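Local coordinates for conserved exported protein (Bacteroides fragilis, PDB 3CLW) that is of unknown function but may hydrolyse O-glycosidic bonds, with a TIM-barrel domain resembling family 30 glycoside hydrolases, at residues 30-35 with 87-92; 76-81 with 104-109; 356-359 with 365-368; 370-375 with 379-384. One frame throughout, in Å; residues are numbered along the deposited sequence.

Contact 1: 30-35 with 87-92; sequences CAFIGK and NSWNRT
The phenyl ring of F32 meets the loop 87-92 with its rim, where the backbone oxygens of S88 and W89 both lie near the ring plane. CZ of F32 comes to 3.3 Å from S88 O, and the neighbouring CE2 sits 3.7 Å from W89 O, so slightly positive ring C-H groups face two carbonyl oxygens without forming a formal hydrogen bond. The indole of W89 approaches the same ring from another direction. Its six-membered ring and the F32 ring form an oblique pair, inclined at 72° with centroids 5.1 Å apart. The touching carbons are CD2 of F32 and CE3 of W89, at 3.6 Å. The CB of W89 leads off from the helix, but with CG placed beside the backbone N (chi1 -82°) the benzo side of the indole swings back onto F32. Q382 touches both rings, and its NE2 is hydrogen-bonded to S88 OG, which flanks the contact.

The loop is braced both internally and from outside. N87 OD1 accepts from N90 N at 3.0 Å, and the side-chain nitrogens of N87 and N90 both bond to F196 O. The guanidinium of R91 lays one face over N87 O, 3.3 Å from its plane. An Asx motif, N87 to N90, thus shapes the loop whose carbonyls and indole receive F32. In the TIM-barrel fold, the contact joins helix 30-36, following strand 6-25, to the long connection that leaves strand 68-71.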
loop_
_atom_site.group_PDB
_atom_site.type_symbol
_atom_site.label_atom_id
_atom_site.label_comp_id
_atom_site.label_asym_id
_atom_site.label_seq_id
_atom_site.Cartn_x
_atom_site.Cartn_y
_atom_site.Cartn_z
ATOM N N CYS A 30 -14.595 3.966 3.865
ATOM C CA CYS A 30 -15.300 3.327 2.772
ATOM C C CYS A 30 -16.577 2.621 3.212
ATOM O O CYS A 30 -17.543 2.495 2.423
ATOM C CB CYS A 30 -14.352 2.374 2.014
ATOM S SG CYS A 30 -13.124 3.337 1.061
ATOM N N ALA A 31 -16.605 2.185 4.470
ATOM C CA ALA A 31 -17.854 1.650 5.030
ATOM C C ALA A 31 -18.970 2.715 4.941
ATOM O O ALA A 31 -20.126 2.385 4.661
ATOM C CB ALA A 31 -17.652 1.186 6.480
ATOM N N PHE A 32 -18.622 3.981 5.167
ATOM C CA PHE A 32 -19.632 5.046 5.141
ATOM C C PHE A 32 -19.957 5.453 3.720
ATOM O O PHE A 32 -21.106 5.529 3.362
ATOM C CB PHE A 32 -19.203 6.252 5.983
ATOM C CG PHE A 32 -19.141 5.942 7.438
ATOM C CD1 PHE A 32 -20.306 5.974 8.210
ATOM C CD2 PHE A 32 -17.930 5.546 8.040
ATOM C CE1 PHE A 32 -20.267 5.658 9.573
ATOM C CE2 PHE A 32 -17.886 5.251 9.397
ATOM C CZ PHE A 32 -19.055 5.302 10.162
ATOM N N ILE A 33 -18.923 5.653 2.909
ATOM C CA ILE A 33 -19.099 6.071 1.547
ATOM C C ILE A 33 -19.872 5.038 0.735
ATOM O O ILE A 33 -20.776 5.391 -0.025
ATOM C CB ILE A 33 -17.750 6.374 0.889
ATOM C CG1 ILE A 33 -17.116 7.605 1.519
ATOM C CG2 ILE A 33 -17.917 6.565 -0.647
ATOM C CD1 ILE A 33 -15.693 7.878 1.039
ATOM N N GLY A 34 -19.501 3.767 0.874
ATOM C CA GLY A 34 -20.134 2.732 0.104
ATOM C C GLY A 34 -21.577 2.489 0.480
ATOM O O GLY A 34 -22.354 1.969 -0.319
ATOM N N LYS A 35 -21.930 2.849 1.706
ATOM C CA LYS A 35 -23.278 2.617 2.195
ATOM C C LYS A 35 -24.187 3.835 2.061
ATOM O O LYS A 35 -25.347 3.683 1.732
ATOM C CB LYS A 35 -23.271 2.160 3.648
ATOM C CG LYS A 35 -24.622 1.635 4.107
ATOM C CD LYS A 35 -24.599 1.262 5.601
ATOM C CE LYS A 35 -25.822 0.373 5.942
ATOM N NZ LYS A 35 -26.199 0.563 7.382
ATOM N N ASN A 87 -14.471 6.354 18.777
ATOM C CA ASN A 87 -15.120 7.201 17.797
ATOM C C ASN A 87 -15.834 6.341 16.757
ATOM O O ASN A 87 -15.538 5.130 16.590
ATOM C CB ASN A 87 -14.080 8.104 17.124
ATOM C CG ASN A 87 -13.102 7.320 16.300
ATOM O OD1 ASN A 87 -13.392 6.985 15.154
ATOM N ND2 ASN A 87 -11.934 7.000 16.880
ATOM N N SER A 88 -16.764 6.972 16.047
ATOM C CA SER A 88 -17.662 6.254 15.167
ATOM C C SER A 88 -17.079 5.960 13.796
ATOM O O SER A 88 -17.535 5.031 13.127
ATOM C CB SER A 88 -19.005 6.979 15.049
ATOM O OG SER A 88 -18.834 8.225 14.424
ATOM N N TRP A 89 -16.088 6.738 13.368
ATOM C CA TRP A 89 -15.437 6.491 12.081
ATOM C C TRP A 89 -14.695 5.137 12.035
ATOM O O TRP A 89 -14.729 4.421 11.032
ATOM C CB TRP A 89 -14.416 7.584 11.811
ATOM C CG TRP A 89 -14.955 8.873 11.251
ATOM C CD1 TRP A 89 -15.028 10.089 11.893
ATOM C CD2 TRP A 89 -15.454 9.085 9.923
ATOM N NE1 TRP A 89 -15.559 11.037 11.041
ATOM C CE2 TRP A 89 -15.821 10.453 9.827
ATOM C CE3 TRP A 89 -15.637 8.249 8.800
ATOM C CZ2 TRP A 89 -16.342 11.002 8.653
ATOM C CZ3 TRP A 89 -16.145 8.795 7.638
ATOM C CH2 TRP A 89 -16.499 10.158 7.575
ATOM N N ASN A 90 -14.004 4.826 13.136
ATOM C CA ASN A 90 -12.953 3.813 13.140
ATOM C C ASN A 90 -13.366 2.473 13.728
ATOM O O ASN A 90 -12.544 1.556 13.804
ATOM C CB ASN A 90 -11.726 4.344 13.864
ATOM C CG ASN A 90 -11.103 5.531 13.156
ATOM O OD1 ASN A 90 -11.540 5.932 12.096
ATOM N ND2 ASN A 90 -10.086 6.089 13.748
ATOM N N ARG A 91 -14.632 2.374 14.134
ATOM C CA ARG A 91 -15.228 1.125 14.599
ATOM C C ARG A 91 -15.571 0.251 13.403
ATOM O O ARG A 91 -15.878 0.766 12.317
ATOM C CB ARG A 91 -16.508 1.412 15.399
ATOM C CG ARG A 91 -16.226 1.811 16.843
ATOM C CD ARG A 91 -17.469 2.394 17.516
ATOM N NE ARG A 91 -17.089 3.105 18.727
ATOM C CZ ARG A 91 -17.695 4.208 19.180
ATOM N NH1 ARG A 91 -18.730 4.775 18.538
ATOM N NH2 ARG A 91 -17.244 4.745 20.279
ATOM N N THR A 92 -15.514 -1.066 13.603
ATOM C CA THR A 92 -15.816 -2.037 12.542
ATOM C C THR A 92 -16.843 -3.039 13.028
ATOM O O THR A 92 -16.840 -3.405 14.213
ATOM C CB THR A 92 -14.534 -2.841 12.079
ATOM O OG1 THR A 92 -14.073 -3.699 13.142
ATOM C CG2 THR A 92 -13.400 -1.916 11.713
#

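Contact 2: 76-81 with 104-109; sequences SYENRE and FTKQAG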
loop_
_atom_site.group_PDB
_atom_site.type_symbol
_atom_site.label_atom_id
_atom_site.label_comp_id
_atom_site.label_asym_id
_atom_site.label_seq_id
_atom_site.Cartn_x
_atom_site.Cartn_y
_atom_site.Cartn_z
ATOM N N SER A 76 -15.469 -3.898 16.930
ATOM C CA SER A 76 -15.475 -2.823 17.890
ATOM C C SER A 76 -16.800 -2.018 17.805
ATOM O O SER A 76 -17.161 -1.317 18.730
ATOM C CB SER A 76 -14.272 -1.908 17.676
ATOM O OG SER A 76 -14.184 -1.477 16.343
ATOM N N TYR A 77 -17.527 -2.161 16.706
ATOM C CA TYR A 77 -18.840 -1.550 16.583
ATOM C C TYR A 77 -19.898 -2.280 17.420
ATOM O O TYR A 77 -20.604 -1.645 18.201
ATOM C CB TYR A 77 -19.282 -1.439 15.110
ATOM C CG TYR A 77 -20.705 -0.926 14.968
ATOM C CD1 TYR A 77 -20.969 0.445 14.994
ATOM C CD2 TYR A 77 -21.790 -1.809 14.836
ATOM C CE1 TYR A 77 -22.260 0.938 14.871
ATOM C CE2 TYR A 77 -23.078 -1.333 14.729
ATOM C CZ TYR A 77 -23.316 0.065 14.747
ATOM O OH TYR A 77 -24.623 0.585 14.621
ATOM N N GLU A 78 -20.048 -3.599 17.255
ATOM C CA GLU A 78 -20.978 -4.362 18.125
ATOM C C GLU A 78 -20.602 -4.233 19.619
ATOM O O GLU A 78 -21.461 -4.296 20.471
ATOM C CB GLU A 78 -20.997 -5.863 17.773
ATOM C CG GLU A 78 -21.642 -6.233 16.445
ATOM C CD GLU A 78 -20.648 -6.217 15.284
ATOM O OE1 GLU A 78 -19.558 -5.584 15.421
ATOM O OE2 GLU A 78 -20.959 -6.847 14.239
ATOM N N ASN A 79 -19.310 -4.082 19.913
ATOM C CA ASN A 79 -18.795 -4.128 21.279
ATOM C C ASN A 79 -18.607 -2.718 21.817
ATOM O O ASN A 79 -17.900 -2.524 22.793
ATOM C CB ASN A 79 -17.429 -4.839 21.294
ATOM C CG ASN A 79 -16.981 -5.248 22.687
ATOM O OD1 ASN A 79 -17.761 -5.734 23.485
ATOM N ND2 ASN A 79 -15.705 -5.130 22.940
ATOM N N ARG A 80 -19.239 -1.731 21.182
ATOM C CA ARG A 80 -18.869 -0.347 21.461
ATOM C C ARG A 80 -19.172 0.179 22.879
ATOM O O ARG A 80 -18.546 1.151 23.291
ATOM C CB ARG A 80 -19.368 0.607 20.361
ATOM C CG ARG A 80 -20.837 0.941 20.363
ATOM C CD ARG A 80 -21.226 1.511 18.999
ATOM N NE ARG A 80 -22.672 1.707 18.867
ATOM C CZ ARG A 80 -23.537 0.757 18.524
ATOM N NH1 ARG A 80 -24.849 1.032 18.444
ATOM N NH2 ARG A 80 -23.102 -0.472 18.265
ATOM N N GLU A 81 -20.105 -0.458 23.603
ATOM C CA GLU A 81 -20.411 -0.095 25.005
ATOM C C GLU A 81 -19.289 -0.489 25.986
ATOM O O GLU A 81 -19.319 -0.071 27.155
ATOM C CB GLU A 81 -21.745 -0.715 25.468
ATOM C CG GLU A 81 -22.994 -0.127 24.813
ATOM C CD GLU A 81 -24.312 -0.825 25.225
ATOM O OE1 GLU A 81 -24.378 -1.460 26.299
ATOM O OE2 GLU A 81 -25.313 -0.730 24.465
ATOM N N PHE A 104 -22.852 -12.400 7.093
ATOM C CA PHE A 104 -22.119 -11.791 5.989
ATOM C C PHE A 104 -22.813 -10.557 5.341
ATOM O O PHE A 104 -22.324 -9.997 4.345
ATOM C CB PHE A 104 -21.693 -12.850 4.946
ATOM C CG PHE A 104 -20.518 -13.686 5.392
ATOM C CD1 PHE A 104 -19.273 -13.096 5.636
ATOM C CD2 PHE A 104 -20.650 -15.069 5.583
ATOM C CE1 PHE A 104 -18.172 -13.886 6.066
ATOM C CE2 PHE A 104 -19.560 -15.846 5.982
ATOM C CZ PHE A 104 -18.325 -15.255 6.224
ATOM N N THR A 105 -23.903 -10.090 5.948
ATOM C CA THR A 105 -24.525 -8.857 5.456
ATOM C C THR A 105 -23.890 -7.632 6.082
ATOM O O THR A 105 -24.223 -6.540 5.704
ATOM C CB THR A 105 -26.034 -8.760 5.740
ATOM O OG1 THR A 105 -26.215 -8.543 7.140
ATOM C CG2 THR A 105 -26.814 -10.014 5.268
ATOM N N LYS A 106 -22.988 -7.816 7.043
ATOM C CA LYS A 106 -22.285 -6.699 7.663
ATOM C C LYS A 106 -21.147 -6.188 6.750
ATOM O O LYS A 106 -20.862 -6.801 5.734
ATOM C CB LYS A 106 -21.752 -7.143 9.029
ATOM C CG LYS A 106 -22.898 -7.602 9.979
ATOM C CD LYS A 106 -22.346 -8.190 11.267
ATOM C CE LYS A 106 -23.378 -8.183 12.438
ATOM N NZ LYS A 106 -22.690 -8.804 13.669
ATOM N N GLN A 107 -20.506 -5.069 7.110
ATOM C CA GLN A 107 -19.450 -4.482 6.269
ATOM C C GLN A 107 -19.970 -4.166 4.838
ATOM O O GLN A 107 -19.231 -4.314 3.846
ATOM C CB GLN A 107 -18.193 -5.387 6.243
ATOM C CG GLN A 107 -17.654 -5.650 7.682
ATOM C CD GLN A 107 -16.151 -5.970 7.764
ATOM O OE1 GLN A 107 -15.776 -7.063 8.162
ATOM N NE2 GLN A 107 -15.293 -4.999 7.436
ATOM N N ALA A 108 -21.246 -3.729 4.754
ATOM C CA ALA A 108 -21.942 -3.506 3.475
ATOM C C ALA A 108 -21.255 -2.455 2.611
ATOM O O ALA A 108 -21.045 -2.678 1.410
ATOM C CB ALA A 108 -23.414 -3.122 3.718
ATOM N N GLY A 109 -20.857 -1.336 3.221
ATOM C CA GLY A 109 -20.213 -0.267 2.477
ATOM C C GLY A 109 -18.922 -0.759 1.825
ATOM O O GLY A 109 -18.625 -0.449 0.680
#
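A single salt bridge makes this surface contact, spanning two parts of the long connection between strand 68-71 and helix 108-119. E78 OE2 accepts from K106 NZ at 2.7 Å through its anti lone pair, the one away from OE1. The two side chains come from opposite directions. K106 is extended beyond CG, whereas E78 bends at chi2 (89°), which turns its carboxylate toward the lysine. The same OE2 also accepts from C94 N, so charge and backbone together hold it, and the two donors probably stabilise its negative charge.

E78 itself lies in a type I turn from Y77 to R80, which gives the 76-81 segment its shape. Y77 O receives R80 N at 3.3 Å and R80 NH2 at 2.8 Å, from opposite faces of the carbonyl plane. NH2 also stands 3.5 Å above the centre of the Y77 ring, with the guanidinium laid across the aromatic face.

On the lysine side, Q107 is the N-cap residue of helix 108-119. Its side-chain amide bonds to N71 O, at the end of strand 68-71, and to G73 N, while F104 rests on helix 157-173.

Contact 3: 356-359 with 365-368; sequences WWTA and DVPI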
loop_
_atom_site.group_PDB
_atom_site.type_symbol
_atom_site.label_atom_id
_atom_site.label_comp_id
_atom_site.label_asym_id
_atom_site.label_seq_id
_atom_site.Cartn_x
_atom_site.Cartn_y
_atom_site.Cartn_z
ATOM N N TRP A 356 -0.898 2.332 -0.568
ATOM C CA TRP A 356 -1.392 3.406 0.299
ATOM C C TRP A 356 -2.084 2.850 1.532
ATOM O O TRP A 356 -2.553 1.717 1.519
ATOM C CB TRP A 356 -2.434 4.277 -0.464
ATOM C CG TRP A 356 -1.826 5.256 -1.350
ATOM C CD1 TRP A 356 -1.692 5.172 -2.715
ATOM C CD2 TRP A 356 -1.250 6.505 -0.965
ATOM N NE1 TRP A 356 -1.078 6.305 -3.197
ATOM C CE2 TRP A 356 -0.791 7.136 -2.145
ATOM C CE3 TRP A 356 -1.070 7.157 0.271
ATOM C CZ2 TRP A 356 -0.155 8.378 -2.127
ATOM C CZ3 TRP A 356 -0.437 8.391 0.290
ATOM C CH2 TRP A 356 -0.003 8.998 -0.898
ATOM N N TRP A 357 -2.159 3.668 2.575
ATOM C CA TRP A 357 -3.140 3.498 3.630
ATOM C C TRP A 357 -4.525 3.899 3.029
ATOM O O TRP A 357 -4.806 3.633 1.835
ATOM C CB TRP A 357 -2.684 4.324 4.869
ATOM C CG TRP A 357 -3.601 4.409 6.062
ATOM C CD1 TRP A 357 -3.949 5.551 6.721
ATOM C CD2 TRP A 357 -4.309 3.339 6.726
ATOM N NE1 TRP A 357 -4.809 5.270 7.750
ATOM C CE2 TRP A 357 -5.057 3.923 7.771
ATOM C CE3 TRP A 357 -4.404 1.955 6.519
ATOM C CZ2 TRP A 357 -5.879 3.175 8.628
ATOM C CZ3 TRP A 357 -5.215 1.208 7.370
ATOM C CH2 TRP A 357 -5.946 1.825 8.413
ATOM N N THR A 358 -5.407 4.493 3.809
ATOM C CA THR A 358 -6.752 4.813 3.300
ATOM C C THR A 358 -6.710 5.608 1.962
ATOM O O THR A 358 -6.005 6.607 1.856
ATOM C CB THR A 358 -7.536 5.614 4.318
ATOM O OG1 THR A 358 -6.812 6.820 4.590
ATOM C CG2 THR A 358 -7.732 4.824 5.654
ATOM N N ALA A 359 -7.439 5.139 0.949
ATOM C CA ALA A 359 -7.602 5.865 -0.321
ATOM C C ALA A 359 -8.204 7.294 -0.130
ATOM O O ALA A 359 -7.901 8.219 -0.889
ATOM C CB ALA A 359 -8.468 5.053 -1.247
ATOM N N ASP A 365 -3.343 13.941 2.758
ATOM C CA ASP A 365 -2.295 12.987 3.151
ATOM C C ASP A 365 -2.376 11.651 2.407
ATOM O O ASP A 365 -1.606 10.761 2.676
ATOM C CB ASP A 365 -2.339 12.773 4.654
ATOM C CG ASP A 365 -3.762 12.656 5.184
ATOM O OD1 ASP A 365 -4.637 12.099 4.504
ATOM O OD2 ASP A 365 -4.026 13.154 6.295
ATOM N N VAL A 366 -3.301 11.549 1.453
ATOM C CA VAL A 366 -3.530 10.347 0.633
ATOM C C VAL A 366 -4.069 10.849 -0.732
ATOM O O VAL A 366 -4.092 12.055 -0.950
ATOM C CB VAL A 366 -4.497 9.343 1.302
ATOM C CG1 VAL A 366 -3.912 8.775 2.623
ATOM C CG2 VAL A 366 -5.861 9.963 1.521
ATOM N N PRO A 367 -4.372 9.937 -1.675
ATOM C CA PRO A 367 -4.906 10.291 -3.013
ATOM C C PRO A 367 -6.169 11.179 -3.050
ATOM O O PRO A 367 -6.233 12.102 -3.852
ATOM C CB PRO A 367 -5.198 8.934 -3.640
ATOM C CG PRO A 367 -4.211 8.038 -2.965
ATOM C CD PRO A 367 -4.133 8.486 -1.559
ATOM N N ILE A 368 -7.167 10.872 -2.234
ATOM C CA ILE A 368 -8.447 11.569 -2.290
ATOM C C ILE A 368 -8.716 12.236 -0.953
ATOM O O ILE A 368 -8.694 11.587 0.103
ATOM C CB ILE A 368 -9.653 10.641 -2.665
ATOM C CG1 ILE A 368 -9.553 10.159 -4.112
ATOM C CG2 ILE A 368 -11.004 11.385 -2.492
ATOM C CD1 ILE A 368 -10.428 8.882 -4.421
#
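A359 O accepts I368 N at 3.1 Å, the donor lying close to the direction of the carbonyl bond (C=O...N 168°), just after the chain has turned a corner at W357. Around this backbone bond the packing centres on the W356 indole. P367 covers one face of it: CG stands 3.6 Å from the centroid of the five-membered ring, only 11° off its normal, a clear CH-pi contact, and CD lies 3.5 Å from W356 CD2. CG thus sits over the five-membered ring and CD near the ring-fusion bond, and V366 continues the same cover toward the benzo side, with its CA 3.7 Å from W356 CZ3.

The isopropyl group of V366 is pressed against the backbone of the other segment. T358 O lies 3.1 Å from CG1 and 3.4 Å from CG2, close packing for an oxygen against methyl groups. W356 NE1 is satisfied by T396 OG1, and T358 OG1 by V360 O.

The bond brings strand 360-361 beside strand 368-371, its parallel partner. Helix 391-400 packs against W356, P367 and I368, helix 39-50 reaches A359 and I368, and strand 6-25 backs W356 and A359.

Contact 4: 370-375 with 379-384; sequences LLPLEG and LSLQYD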
loop_
_atom_site.group_PDB
_atom_site.type_symbol
_atom_site.label_atom_id
_atom_site.label_comp_id
_atom_site.label_asym_id
_atom_site.label_seq_id
_atom_site.Cartn_x
_atom_site.Cartn_y
_atom_site.Cartn_z
ATOM N N LEU A 370 -11.583 14.380 1.117
ATOM C CA LEU A 370 -13.023 14.459 1.213
ATOM C C LEU A 370 -13.284 15.790 1.884
ATOM O O LEU A 370 -12.726 16.039 2.946
ATOM C CB LEU A 370 -13.503 13.341 2.138
ATOM C CG LEU A 370 -14.022 11.981 1.652
ATOM C CD1 LEU A 370 -13.648 11.563 0.208
ATOM C CD2 LEU A 370 -13.587 10.957 2.661
ATOM N N LEU A 371 -14.081 16.649 1.254
ATOM C CA LEU A 371 -14.344 17.999 1.808
ATOM C C LEU A 371 -15.798 18.096 2.245
ATOM O O LEU A 371 -16.675 17.777 1.472
ATOM C CB LEU A 371 -14.016 19.106 0.793
ATOM C CG LEU A 371 -12.579 19.069 0.241
ATOM C CD1 LEU A 371 -12.397 19.930 -1.021
ATOM C CD2 LEU A 371 -11.555 19.467 1.292
ATOM N N PRO A 372 -16.056 18.529 3.487
ATOM C CA PRO A 372 -17.466 18.658 3.871
ATOM C C PRO A 372 -18.201 19.558 2.871
ATOM O O PRO A 372 -17.591 20.467 2.315
ATOM C CB PRO A 372 -17.396 19.341 5.232
ATOM C CG PRO A 372 -16.046 18.957 5.771
ATOM C CD PRO A 372 -15.153 18.983 4.560
ATOM N N LEU A 373 -19.469 19.280 2.594
ATOM C CA LEU A 373 -20.281 20.257 1.854
ATOM C C LEU A 373 -20.274 21.581 2.638
ATOM O O LEU A 373 -19.952 21.609 3.840
ATOM C CB LEU A 373 -21.692 19.730 1.622
ATOM C CG LEU A 373 -21.724 18.376 0.907
ATOM C CD1 LEU A 373 -23.135 17.871 0.683
ATOM C CD2 LEU A 373 -20.937 18.429 -0.410
ATOM N N GLU A 374 -20.562 22.692 1.981
ATOM C CA GLU A 374 -20.279 23.969 2.636
ATOM C C GLU A 374 -21.074 24.184 3.912
ATOM O O GLU A 374 -22.258 23.813 4.000
ATOM C CB GLU A 374 -20.311 25.160 1.687
ATOM C CG GLU A 374 -21.649 25.614 1.264
ATOM C CD GLU A 374 -21.615 27.011 0.628
ATOM O OE1 GLU A 374 -20.958 27.923 1.202
ATOM O OE2 GLU A 374 -22.261 27.182 -0.443
ATOM N N GLY A 375 -20.372 24.717 4.914
ATOM C CA GLY A 375 -20.943 24.942 6.229
ATOM C C GLY A 375 -21.101 23.716 7.124
ATOM O O GLY A 375 -21.599 23.834 8.252
ATOM N N LEU A 379 -18.045 15.211 10.638
ATOM C CA LEU A 379 -18.953 14.077 10.841
ATOM C C LEU A 379 -19.992 13.969 9.752
ATOM O O LEU A 379 -20.511 12.885 9.522
ATOM C CB LEU A 379 -19.663 14.124 12.195
ATOM C CG LEU A 379 -18.928 13.549 13.405
ATOM C CD1 LEU A 379 -19.699 13.941 14.675
ATOM C CD2 LEU A 379 -18.733 12.019 13.308
ATOM N N SER A 380 -20.290 15.080 9.074
ATOM C CA SER A 380 -21.265 15.047 7.999
ATOM C C SER A 380 -20.752 14.202 6.835
ATOM O O SER A 380 -21.542 13.696 6.066
ATOM C CB SER A 380 -21.601 16.446 7.510
ATOM O OG SER A 380 -20.455 17.011 6.915
ATOM N N LEU A 381 -19.424 14.081 6.717
ATOM C CA LEU A 381 -18.768 13.243 5.682
ATOM C C LEU A 381 -19.128 11.776 5.769
ATOM O O LEU A 381 -18.882 11.034 4.799
ATOM C CB LEU A 381 -17.238 13.421 5.683
ATOM C CG LEU A 381 -16.756 14.789 5.167
ATOM C CD1 LEU A 381 -15.265 15.037 5.465
ATOM C CD2 LEU A 381 -17.037 14.936 3.685
ATOM N N GLN A 382 -19.714 11.341 6.888
ATOM C CA GLN A 382 -20.262 9.962 6.960
ATOM C C GLN A 382 -21.423 9.744 5.946
ATOM O O GLN A 382 -21.721 8.606 5.509
ATOM C CB GLN A 382 -20.681 9.608 8.394
ATOM C CG GLN A 382 -19.494 9.522 9.350
ATOM C CD GLN A 382 -19.816 8.995 10.755
ATOM O OE1 GLN A 382 -20.974 8.894 11.154
ATOM N NE2 GLN A 382 -18.770 8.648 11.508
ATOM N N TYR A 383 -22.030 10.854 5.526
ATOM C CA TYR A 383 -23.236 10.823 4.697
ATOM C C TYR A 383 -23.081 11.317 3.262
ATOM O O TYR A 383 -23.713 10.774 2.376
ATOM C CB TYR A 383 -24.393 11.583 5.410
ATOM C CG TYR A 383 -24.591 11.075 6.822
ATOM C CD1 TYR A 383 -24.976 9.754 7.056
ATOM C CD2 TYR A 383 -24.354 11.898 7.919
ATOM C CE1 TYR A 383 -25.122 9.277 8.348
ATOM C CE2 TYR A 383 -24.503 11.437 9.214
ATOM C CZ TYR A 383 -24.884 10.130 9.424
ATOM O OH TYR A 383 -25.047 9.662 10.714
ATOM N N ASP A 384 -22.279 12.361 3.064
ATOM C CA ASP A 384 -22.109 13.044 1.768
ATOM C C ASP A 384 -20.908 13.995 1.886
ATOM O O ASP A 384 -20.512 14.349 2.986
ATOM C CB ASP A 384 -23.370 13.866 1.454
ATOM C CG ASP A 384 -23.515 14.204 -0.012
ATOM O OD1 ASP A 384 -22.568 14.010 -0.797
ATOM O OD2 ASP A 384 -24.592 14.706 -0.396
HETATM O O HOH W 1 -20.564 16.900 4.159
#
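L381 buries the most surface here, pushing its two methyl groups against the backbone of 370-372. CD1 lies 3.7 Å from L370 O and CD2 3.6 Å from L371 O, so the two methyls lie against two successive backbone carbonyls. The ring of P372 crosses beside them, with CG 4.0 Å from L381 CD1. L381 CG, set beside its own backbone N (chi1 -70°), aims the leucine at the strand from its 3-10 turn.

L373 and D384 form the second, more open half. The methyl CD1 of L373 meets the carboxylate of D384, 3.6 Å from OD2, a weak apolar-polar touch. The charge is answered by K41 NZ, which forms a salt bridge with OD1.

A water joins the two segments where no direct hydrogen bond does. It accepts from L373 N at 3.1 Å and donates to S380 OG and to D384 O, each at 2.8 Å, and S380 OG is bonded to N377 O as well. Three bonds thus hold the water between the segments. The whole is a connection between antiparallel strands 368-371 and 386-389, folded back through a 3-10 turn whose L381 packs on residues 370-372.

Contacts 1 and 2 lie about 9 Å apart, centre to centre, and their segments alternate along the chain. They are tied by T92 O to Y77 N at 2.9 Å and by T92 N to S76 OG at 3.1 Å. Contact 4 touches contact 1, their centres about 13 Å apart: the W89 indole packs on the backbone of 381-382, with W89 CH2 3.5 Å from Q382 N. Contact 3 is the buried one, its centre about 9 Å from that of the chain; its second segment runs on toward contact 4, whose centre is about 17 Å away. No ligand or assigned catalytic residue anchors the set, so any relation to a glycosidase site remains open.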